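Local coordinates for protein SnoN,Epimerase SnoN (Streptomyces nogalater, PDB 5EP9) that binds ferric iron and 2-oxoglutarate and probably acts as a 2-oxoglutarate-dependent non-heme iron epimerase in nogalamycin biosynthesis, at residues A32-Y40 and A107-G115; W160-G171 and A229-S240. All coordinates share one frame; numbering follows the deposited sequence.

Overall arrangement
The two contacts sit on the same cupin-type, double-stranded beta-helix fold, with centres 24 Å apart and nearest atoms about 9 Å apart. Along the chain they come in series, contact 1 closing before contact 2 opens. Contact 1 packs helix 30-43 against helix 104-114 at one edge of the seven-stranded antiparallel sheet, against strands 45-48, 216-220 and 157-162. Contact 2 pairs strands 157-162 and 236-245 of that sheet and joins the loops that extend from them. Strand 157-162 is shared: its Leu157 touches Tyr40 and Ala114 of contact 1, and its Trp160 in contact 2 binds 2-oxoglutarate. The construct joins two SnoN pieces: contact 1 falls within 14-202, whereas contact 2 runs between 14-202 and 203-305.

Contact 1. Residues A32-Y40 and A107-G115; sequences ALERLAARY and AALAEYLAG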
loop_
_atom_site.group_PDB
_atom_site.type_symbol
_atom_site.label_atom_id
_atom_site.label_comp_id
_atom_site.label_asym_id
_atom_site.label_seq_id
_atom_site.Cartn_x
_atom_site.Cartn_y
_atom_site.Cartn_z
ATOM N N ALA A 32 7.067 -17.617 -15.100
ATOM C CA ALA A 32 6.538 -16.237 -15.152
ATOM C C ALA A 32 6.479 -15.561 -13.754
ATOM O O ALA A 32 6.720 -14.390 -13.620
ATOM C CB ALA A 32 5.167 -16.193 -15.835
ATOM N N LEU A 33 6.195 -16.368 -12.745
ATOM C CA LEU A 33 6.226 -15.938 -11.358
ATOM C C LEU A 33 7.711 -15.610 -10.898
ATOM O O LEU A 33 7.945 -14.649 -10.216
ATOM C CB LEU A 33 5.588 -17.002 -10.482
ATOM C CG LEU A 33 5.055 -16.665 -9.100
ATOM C CD1 LEU A 33 4.097 -15.479 -9.167
ATOM C CD2 LEU A 33 4.337 -17.866 -8.440
ATOM N N GLU A 34 8.651 -16.414 -11.316
ATOM C CA GLU A 34 10.064 -16.165 -11.040
ATOM C C GLU A 34 10.536 -14.869 -11.687
ATOM O O GLU A 34 11.261 -14.087 -11.107
ATOM C CB GLU A 34 10.976 -17.352 -11.484
ATOM C CG GLU A 34 12.437 -17.283 -10.942
ATOM C CD GLU A 34 13.072 -18.674 -10.644
ATOM O OE1 GLU A 34 13.572 -19.365 -11.601
ATOM O OE2 GLU A 34 13.085 -19.069 -9.418
ATOM N N ARG A 35 10.058 -14.640 -12.893
ATOM C CA ARG A 35 10.378 -13.404 -13.675
ATOM C C ARG A 35 9.793 -12.189 -13.044
ATOM O O ARG A 35 10.444 -11.157 -12.897
ATOM C CB ARG A 35 9.970 -13.521 -15.152
ATOM C CG ARG A 35 11.030 -14.314 -15.965
ATOM C CD ARG A 35 10.752 -14.348 -17.480
ATOM N NE ARG A 35 9.297 -14.426 -17.791
ATOM C CZ ARG A 35 8.589 -15.526 -18.086
ATOM N NH1 ARG A 35 9.130 -16.756 -18.146
ATOM N NH2 ARG A 35 7.282 -15.385 -18.292
ATOM N N LEU A 36 8.620 -12.387 -12.554
ATOM C CA LEU A 36 7.913 -11.325 -11.837
ATOM C C LEU A 36 8.598 -10.914 -10.536
ATOM O O LEU A 36 8.770 -9.731 -10.226
ATOM C CB LEU A 36 6.513 -11.812 -11.557
ATOM C CG LEU A 36 5.622 -10.738 -11.018
ATOM C CD1 LEU A 36 4.921 -9.991 -12.172
ATOM C CD2 LEU A 36 4.611 -11.415 -10.156
ATOM N N ALA A 37 8.994 -11.926 -9.765
ATOM C CA ALA A 37 9.720 -11.705 -8.516
ATOM C C ALA A 37 11.093 -11.000 -8.812
ATOM O O ALA A 37 11.563 -10.214 -8.024
ATOM C CB ALA A 37 9.939 -13.009 -7.774
ATOM N N ALA A 38 11.736 -11.424 -9.858
ATOM C CA ALA A 38 13.045 -10.896 -10.208
ATOM C C ALA A 38 12.926 -9.395 -10.573
ATOM O O ALA A 38 13.720 -8.588 -10.152
ATOM C CB ALA A 38 13.664 -11.686 -11.346
ATOM N N ARG A 39 11.884 -9.058 -11.304
ATOM C CA ARG A 39 11.509 -7.675 -11.560
ATOM C C ARG A 39 11.258 -6.903 -10.292
ATOM O O ARG A 39 11.828 -5.812 -10.093
ATOM C CB ARG A 39 10.299 -7.536 -12.495
ATOM C CG ARG A 39 10.685 -7.417 -13.962
ATOM C CD ARG A 39 9.502 -6.958 -14.854
ATOM N NE ARG A 39 8.705 -8.123 -15.129
ATOM C CZ ARG A 39 7.354 -8.226 -15.123
ATOM N NH1 ARG A 39 6.486 -7.206 -14.826
ATOM N NH2 ARG A 39 6.858 -9.437 -15.393
ATOM N N TYR A 40 10.459 -7.471 -9.407
ATOM C CA TYR A 40 10.241 -6.842 -8.058
ATOM C C TYR A 40 11.584 -6.558 -7.289
ATOM O O TYR A 40 11.815 -5.500 -6.741
ATOM C CB TYR A 40 9.308 -7.655 -7.203
ATOM C CG TYR A 40 9.106 -7.084 -5.829
ATOM C CD1 TYR A 40 8.335 -5.955 -5.655
ATOM C CD2 TYR A 40 9.652 -7.666 -4.705
ATOM C CE1 TYR A 40 8.131 -5.424 -4.377
ATOM C CE2 TYR A 40 9.476 -7.114 -3.400
ATOM C CZ TYR A 40 8.723 -6.022 -3.255
ATOM O OH TYR A 40 8.519 -5.432 -2.058
ATOM N N ALA A 107 -2.412 -12.165 -1.777
ATOM C CA ALA A 107 -1.623 -12.611 -0.623
ATOM C C ALA A 107 -0.558 -13.528 -1.092
ATOM O O ALA A 107 0.615 -13.449 -0.639
ATOM C CB ALA A 107 -2.495 -13.378 0.367
ATOM N N ALA A 108 -0.942 -14.466 -1.954
ATOM C CA ALA A 108 0.060 -15.390 -2.485
ATOM C C ALA A 108 1.213 -14.649 -3.278
ATOM O O ALA A 108 2.364 -15.039 -3.162
ATOM C CB ALA A 108 -0.532 -16.485 -3.325
ATOM N N LEU A 109 0.847 -13.655 -4.069
ATOM C CA LEU A 109 1.811 -12.876 -4.787
ATOM C C LEU A 109 2.744 -12.143 -3.827
ATOM O O LEU A 109 3.913 -12.197 -3.989
ATOM C CB LEU A 109 1.130 -11.877 -5.688
ATOM C CG LEU A 109 0.602 -12.539 -6.937
ATOM C CD1 LEU A 109 -0.387 -11.608 -7.644
ATOM C CD2 LEU A 109 1.745 -12.869 -7.901
ATOM N N ALA A 110 2.175 -11.483 -2.840
ATOM C CA ALA A 110 2.927 -10.769 -1.885
ATOM C C ALA A 110 3.970 -11.652 -1.194
ATOM O O ALA A 110 5.134 -11.249 -1.023
ATOM C CB ALA A 110 2.042 -10.101 -0.824
ATOM N N GLU A 111 3.554 -12.835 -0.772
ATOM C CA GLU A 111 4.448 -13.701 -0.075
ATOM C C GLU A 111 5.529 -14.209 -0.995
ATOM O O GLU A 111 6.677 -14.337 -0.531
ATOM C CB GLU A 111 3.766 -14.922 0.627
ATOM C CG GLU A 111 2.905 -14.502 1.793
ATOM C CD GLU A 111 2.575 -15.643 2.772
ATOM O OE1 GLU A 111 2.611 -16.833 2.382
ATOM O OE2 GLU A 111 2.251 -15.290 3.923
ATOM N N TYR A 112 5.192 -14.535 -2.231
ATOM C CA TYR A 112 6.183 -14.973 -3.168
ATOM C C TYR A 112 7.200 -13.805 -3.413
ATOM O O TYR A 112 8.362 -13.997 -3.418
ATOM C CB TYR A 112 5.568 -15.427 -4.487
ATOM C CG TYR A 112 6.545 -16.201 -5.369
ATOM C CD1 TYR A 112 6.709 -17.580 -5.252
ATOM C CD2 TYR A 112 7.318 -15.533 -6.315
ATOM C CE1 TYR A 112 7.619 -18.265 -6.060
ATOM C CE2 TYR A 112 8.241 -16.198 -7.118
ATOM C CZ TYR A 112 8.392 -17.544 -6.994
ATOM O OH TYR A 112 9.311 -18.179 -7.793
ATOM N N LEU A 113 6.723 -12.590 -3.585
ATOM C CA LEU A 113 7.595 -11.452 -3.866
ATOM C C LEU A 113 8.488 -11.113 -2.694
ATOM O O LEU A 113 9.670 -10.823 -2.864
ATOM C CB LEU A 113 6.803 -10.235 -4.208
ATOM C CG LEU A 113 5.972 -10.282 -5.487
ATOM C CD1 LEU A 113 5.128 -9.011 -5.646
ATOM C CD2 LEU A 113 6.813 -10.479 -6.703
ATOM N N ALA A 114 7.912 -11.136 -1.489
ATOM C CA ALA A 114 8.654 -10.829 -0.306
ATOM C C ALA A 114 9.648 -11.910 0.028
ATOM O O ALA A 114 10.590 -11.662 0.696
ATOM C CB ALA A 114 7.723 -10.605 0.881
ATOM N N GLY A 115 9.351 -13.143 -0.333
ATOM C CA GLY A 115 10.179 -14.274 -0.019
ATOM C C GLY A 115 10.002 -14.824 1.383
ATOM O O GLY A 115 10.833 -15.589 1.819
HETATM O O HOH W 1 11.610 -16.897 -7.899
#
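Ala37 and Leu113, with CA atoms 5.1 Å apart, mark where helices 32-40 and 107-114 pass each other, their axes 9.4 Å apart at closest approach and crossing at -62°. A methyl side chain suits Ala37 because it lets the neighbouring helix come near: Leu113 CD2 lies 3.6 Å from Ala37 CA. The same branch of Leu113 also meets CB of Tyr40, while Leu113 CB sits over a face of the Tyr40 ring in a CH-pi contact, 4.3 Å from the centroid. Toward the start of the first helix, Leu109 CD2 receives two leucines: Leu33 CD1 at 3.7 Å, and Leu36 CD2, the Leu36 and Leu109 side chains crossing at about a right angle. These apolar groups pack the helix pair onto the seven-stranded sheet of the cupin fold, for Leu36 and Leu113 also rest on Val46 of strand 45-48, and Leu109 and Leu113 on Phe218 of strand 216-220. Tyr112 closes the more exposed side. With its CG anti to the backbone N (chi1 -166°), the ring reaches across to helix 32-40 and presents a face to Leu33, whose CG stands 3.8 Å from the centroid and only 13° off the ring normal. Ala37 CB meets the edge of the same ring at CE2. The amphipathic character of tyrosine fits this border, since its OH reaches a water at 2.6 Å, and that water donates to Glu34 OE2.

Contact 2. Residues W160-G171 and A229-S240; sequences WVALVDVPVERG and ANSTDEPRLSTS. With AKG (2-oxoglutaric acid), chain E.
The 2-oxoglutarate (AKG) pocket takes three of its residues from this contact. Trp160 NE1 donates to O3 (2.8 Å) and Arg236 NH1 to O4 (3.1 Å) of the AKG C5 carboxylate. Ser240 OG donates to O2 of the C1 carboxylate (3.0 Å). Cationic arginine suits a carboxylate because it can address both oxygens; NH2 adds weak bonds to O3 and O4. Its guanidinium is held from two directions: NH1 donates to Gly171 O (2.8 Å), and the Trp160 edge points CZ2 at the centre of one face, the planes 85° apart. Ser238, small enough for the indole to lie against, places CB 3.5 Å from the centroid of the six-membered Trp160 ring. The backbone frame is the antiparallel pairing of strands 160-162 and 236-240 in the major sheet of the double-stranded beta-helix, with Val161 and Thr239 exchanging backbone bonds. Beyond the strands the loops meet through Arg170: NE donates to Thr232 OG1 at 3.0 Å, nearly in the guanidinium plane, and NH2 forms a salt bridge with Glu234 OE1, though its hydrogen bond is weak and bent. Thr232 OG1 donates to Asn230 OD1 and accepts from Glu234 N in an ST turn, while Ser231 grips Glu169 O through N and OG.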
loop_
_atom_site.group_PDB
_atom_site.type_symbol
_atom_site.label_atom_id
_atom_site.label_comp_id
_atom_site.label_asym_id
_atom_site.label_seq_id
_atom_site.Cartn_x
_atom_site.Cartn_y
_atom_site.Cartn_z
ATOM N N TRP A 160 -1.229 -1.977 -4.184
ATOM C CA TRP A 160 -2.093 -0.859 -4.535
ATOM C C TRP A 160 -2.975 -1.359 -5.663
ATOM O O TRP A 160 -2.488 -1.690 -6.745
ATOM C CB TRP A 160 -1.239 0.319 -4.987
ATOM C CG TRP A 160 -1.823 1.708 -5.090
ATOM C CD1 TRP A 160 -1.592 2.743 -4.231
ATOM C CD2 TRP A 160 -2.609 2.226 -6.148
ATOM N NE1 TRP A 160 -2.198 3.871 -4.688
ATOM C CE2 TRP A 160 -2.903 3.567 -5.820
ATOM C CE3 TRP A 160 -3.254 1.636 -7.262
ATOM C CZ2 TRP A 160 -3.652 4.380 -6.629
ATOM C CZ3 TRP A 160 -4.052 2.466 -8.102
ATOM C CH2 TRP A 160 -4.214 3.831 -7.780
ATOM N N VAL A 161 -4.261 -1.457 -5.371
ATOM C CA VAL A 161 -5.200 -2.149 -6.299
ATOM C C VAL A 161 -6.098 -1.101 -6.922
ATOM O O VAL A 161 -6.817 -0.383 -6.175
ATOM C CB VAL A 161 -6.045 -3.204 -5.530
ATOM C CG1 VAL A 161 -7.013 -3.904 -6.420
ATOM C CG2 VAL A 161 -5.127 -4.191 -4.882
ATOM N N ALA A 162 -6.106 -1.031 -8.233
ATOM C CA ALA A 162 -6.962 -0.105 -8.912
ATOM C C ALA A 162 -8.424 -0.648 -8.971
ATOM O O ALA A 162 -8.616 -1.739 -9.442
ATOM C CB ALA A 162 -6.506 0.125 -10.317
ATOM N N LEU A 163 -9.372 0.141 -8.456
ATOM C CA LEU A 163 -10.768 -0.206 -8.519
ATOM C C LEU A 163 -11.500 0.456 -9.697
ATOM O O LEU A 163 -12.633 0.122 -9.970
ATOM C CB LEU A 163 -11.463 0.083 -7.187
ATOM C CG LEU A 163 -10.896 -0.707 -5.987
ATOM C CD1 LEU A 163 -11.590 -0.275 -4.749
ATOM C CD2 LEU A 163 -11.089 -2.172 -6.210
ATOM N N VAL A 164 -10.821 1.384 -10.384
ATOM C CA VAL A 164 -11.255 1.948 -11.636
ATOM C C VAL A 164 -10.033 2.053 -12.521
ATOM O O VAL A 164 -8.923 1.835 -12.087
ATOM C CB VAL A 164 -11.805 3.382 -11.457
ATOM C CG1 VAL A 164 -13.091 3.367 -10.583
ATOM C CG2 VAL A 164 -10.775 4.291 -10.842
ATOM N N ASP A 165 -10.256 2.452 -13.762
ATOM C CA ASP A 165 -9.154 2.749 -14.703
ATOM C C ASP A 165 -8.380 3.960 -14.194
ATOM O O ASP A 165 -8.944 4.960 -13.780
ATOM C CB ASP A 165 -9.751 3.004 -16.085
ATOM C CG ASP A 165 -10.016 1.676 -16.894
ATOM O OD1 ASP A 165 -9.575 0.570 -16.548
ATOM O OD2 ASP A 165 -10.659 1.789 -17.938
ATOM N N VAL A 166 -7.052 3.832 -14.126
ATOM C CA VAL A 166 -6.186 4.898 -13.620
ATOM C C VAL A 166 -5.126 5.250 -14.664
ATOM O O VAL A 166 -4.008 4.802 -14.586
ATOM C CB VAL A 166 -5.527 4.538 -12.275
ATOM C CG1 VAL A 166 -4.847 5.751 -11.722
ATOM C CG2 VAL A 166 -6.539 4.098 -11.249
ATOM N N PRO A 167 -5.509 5.945 -15.698
ATOM C CA PRO A 167 -4.501 6.408 -16.602
ATOM C C PRO A 167 -3.665 7.466 -15.885
ATOM O O PRO A 167 -4.052 7.952 -14.835
ATOM C CB PRO A 167 -5.328 7.017 -17.783
ATOM C CG PRO A 167 -6.620 7.454 -17.137
ATOM C CD PRO A 167 -6.842 6.496 -16.007
ATOM N N VAL A 168 -2.640 7.909 -16.569
ATOM C CA VAL A 168 -1.744 8.935 -16.068
ATOM C C VAL A 168 -2.519 10.104 -15.510
ATOM O O VAL A 168 -2.269 10.523 -14.366
ATOM C CB VAL A 168 -0.646 9.408 -17.131
ATOM C CG1 VAL A 168 0.212 10.465 -16.512
ATOM C CG2 VAL A 168 0.229 8.230 -17.509
ATOM N N GLU A 169 -3.417 10.630 -16.277
ATOM C CA GLU A 169 -4.053 11.861 -15.871
ATOM C C GLU A 169 -5.016 11.755 -14.691
ATOM O O GLU A 169 -5.450 12.780 -14.113
ATOM C CB GLU A 169 -4.680 12.584 -17.089
ATOM C CG GLU A 169 -5.853 11.866 -17.722
ATOM C CD GLU A 169 -5.492 10.788 -18.803
ATOM O OE1 GLU A 169 -4.254 10.386 -19.004
ATOM O OE2 GLU A 169 -6.507 10.428 -19.491
ATOM N N ARG A 170 -5.347 10.529 -14.322
ATOM C CA ARG A 170 -6.222 10.286 -13.152
ATOM C C ARG A 170 -5.425 10.074 -11.871
ATOM O O ARG A 170 -5.974 9.858 -10.807
ATOM C CB ARG A 170 -7.178 9.100 -13.418
ATOM C CG ARG A 170 -8.263 8.984 -12.360
ATOM C CD ARG A 170 -9.458 8.156 -12.814
ATOM N NE ARG A 170 -10.095 8.887 -13.865
ATOM C CZ ARG A 170 -10.363 8.395 -15.043
ATOM N NH1 ARG A 170 -10.125 7.126 -15.332
ATOM N NH2 ARG A 170 -10.933 9.157 -15.937
ATOM N N GLY A 171 -4.084 10.220 -11.971
ATOM C CA GLY A 171 -3.181 10.195 -10.806
ATOM C C GLY A 171 -2.502 8.886 -10.522
ATOM O O GLY A 171 -2.464 8.444 -9.353
ATOM N N ALA A 229 -1.669 14.330 -9.663
ATOM C CA ALA A 229 -2.996 14.863 -9.336
ATOM C C ALA A 229 -3.998 14.115 -10.181
ATOM O O ALA A 229 -3.691 13.635 -11.279
ATOM C CB ALA A 229 -3.059 16.373 -9.624
ATOM N N ASN A 230 -5.213 14.013 -9.700
ATOM C CA ASN A 230 -6.286 13.639 -10.603
ATOM C C ASN A 230 -6.776 14.892 -11.332
ATOM O O ASN A 230 -7.415 15.737 -10.708
ATOM C CB ASN A 230 -7.451 12.963 -9.847
ATOM C CG ASN A 230 -8.541 12.463 -10.767
ATOM O OD1 ASN A 230 -8.508 12.620 -12.012
ATOM N ND2 ASN A 230 -9.538 11.821 -10.133
ATOM N N SER A 231 -6.424 15.029 -12.610
ATOM C CA SER A 231 -6.955 16.117 -13.408
ATOM C C SER A 231 -8.199 15.775 -14.249
ATOM O O SER A 231 -8.583 16.513 -15.020
ATOM C CB SER A 231 -5.858 16.692 -14.293
ATOM O OG SER A 231 -5.538 15.749 -15.242
ATOM N N THR A 232 -8.858 14.656 -13.992
ATOM C CA THR A 232 -10.096 14.301 -14.655
ATOM C C THR A 232 -11.300 14.532 -13.730
ATOM O O THR A 232 -11.169 14.726 -12.532
ATOM C CB THR A 232 -10.131 12.792 -15.089
ATOM O OG1 THR A 232 -10.401 11.914 -13.966
ATOM C CG2 THR A 232 -8.794 12.408 -15.741
ATOM N N ASP A 233 -12.465 14.409 -14.322
ATOM C CA ASP A 233 -13.743 14.440 -13.625
ATOM C C ASP A 233 -14.163 13.149 -12.989
ATOM O O ASP A 233 -15.186 13.132 -12.468
ATOM C CB ASP A 233 -14.860 14.733 -14.622
ATOM C CG ASP A 233 -14.756 16.077 -15.176
ATOM O OD1 ASP A 233 -13.875 16.839 -14.733
ATOM O OD2 ASP A 233 -15.531 16.408 -16.109
ATOM N N GLU A 234 -13.432 12.077 -13.136
ATOM C CA GLU A 234 -13.809 10.764 -12.612
ATOM C C GLU A 234 -12.862 10.492 -11.422
ATOM O O GLU A 234 -11.655 10.622 -11.521
ATOM C CB GLU A 234 -13.737 9.621 -13.661
ATOM C CG GLU A 234 -14.785 9.673 -14.809
ATOM C CD GLU A 234 -14.465 10.736 -15.906
ATOM O OE1 GLU A 234 -13.257 11.063 -16.219
ATOM O OE2 GLU A 234 -15.440 11.274 -16.495
ATOM N N PRO A 235 -13.440 10.119 -10.281
ATOM C CA PRO A 235 -12.594 9.901 -9.119
ATOM C C PRO A 235 -11.623 8.763 -9.277
ATOM O O PRO A 235 -11.860 7.797 -9.986
ATOM C CB PRO A 235 -13.571 9.630 -8.010
ATOM C CG PRO A 235 -14.870 9.237 -8.690
ATOM C CD PRO A 235 -14.878 9.884 -10.030
ATOM N N ARG A 236 -10.467 8.917 -8.682
ATOM C CA ARG A 236 -9.477 7.864 -8.626
ATOM C C ARG A 236 -9.792 7.056 -7.323
ATOM O O ARG A 236 -9.729 7.598 -6.223
ATOM C CB ARG A 236 -8.068 8.410 -8.535
ATOM C CG ARG A 236 -7.031 7.329 -8.784
ATOM C CD ARG A 236 -5.674 7.739 -8.301
ATOM N NE ARG A 236 -5.570 7.641 -6.859
ATOM C CZ ARG A 236 -4.485 7.888 -6.140
ATOM N NH1 ARG A 236 -3.367 8.368 -6.651
ATOM N NH2 ARG A 236 -4.549 7.727 -4.848
ATOM N N LEU A 237 -10.046 5.774 -7.477
ATOM C CA LEU A 237 -10.412 4.904 -6.358
ATOM C C LEU A 237 -9.603 3.643 -6.392
ATOM O O LEU A 237 -9.445 3.004 -7.483
ATOM C CB LEU A 237 -11.891 4.497 -6.423
ATOM C CG LEU A 237 -12.845 5.632 -6.043
ATOM C CD1 LEU A 237 -14.238 5.530 -6.667
ATOM C CD2 LEU A 237 -13.029 5.729 -4.548
ATOM N N SER A 238 -9.054 3.319 -5.215
ATOM C CA SER A 238 -8.134 2.201 -5.104
ATOM C C SER A 238 -8.059 1.810 -3.675
ATOM O O SER A 238 -8.512 2.560 -2.771
ATOM C CB SER A 238 -6.706 2.613 -5.602
ATOM O OG SER A 238 -6.210 3.726 -4.871
ATOM N N THR A 239 -7.386 0.713 -3.452
ATOM C CA THR A 239 -6.979 0.383 -2.116
ATOM C C THR A 239 -5.483 0.215 -2.030
ATOM O O THR A 239 -4.901 -0.268 -2.971
ATOM C CB THR A 239 -7.654 -0.933 -1.582
ATOM O OG1 THR A 239 -7.260 -2.024 -2.408
ATOM C CG2 THR A 239 -9.152 -0.804 -1.588
ATOM N N SER A 240 -4.972 0.408 -0.814
ATOM C CA SER A 240 -3.569 0.214 -0.493
ATOM C C SER A 240 -3.395 -0.568 0.783
ATOM O O SER A 240 -3.878 -0.175 1.827
ATOM C CB SER A 240 -2.888 1.603 -0.394
ATOM O OG SER A 240 -1.542 1.470 -0.357
HETATM C C1 AKG E . 1.421 4.113 -1.042
HETATM O O1 AKG E . 2.414 3.804 -0.334
HETATM O O2 AKG E . 0.565 3.267 -1.399
HETATM C C2 AKG E . 1.268 5.505 -1.526
HETATM O O5 AKG E . 2.121 6.355 -1.199
HETATM C C3 AKG E . 0.032 5.823 -2.400
HETATM C C4 AKG E . -0.007 7.207 -3.039
HETATM C C5 AKG E . -1.232 7.522 -3.866
HETATM O O3 AKG E . -2.084 6.635 -4.056
HETATM O O4 AKG E . -1.401 8.696 -4.317
#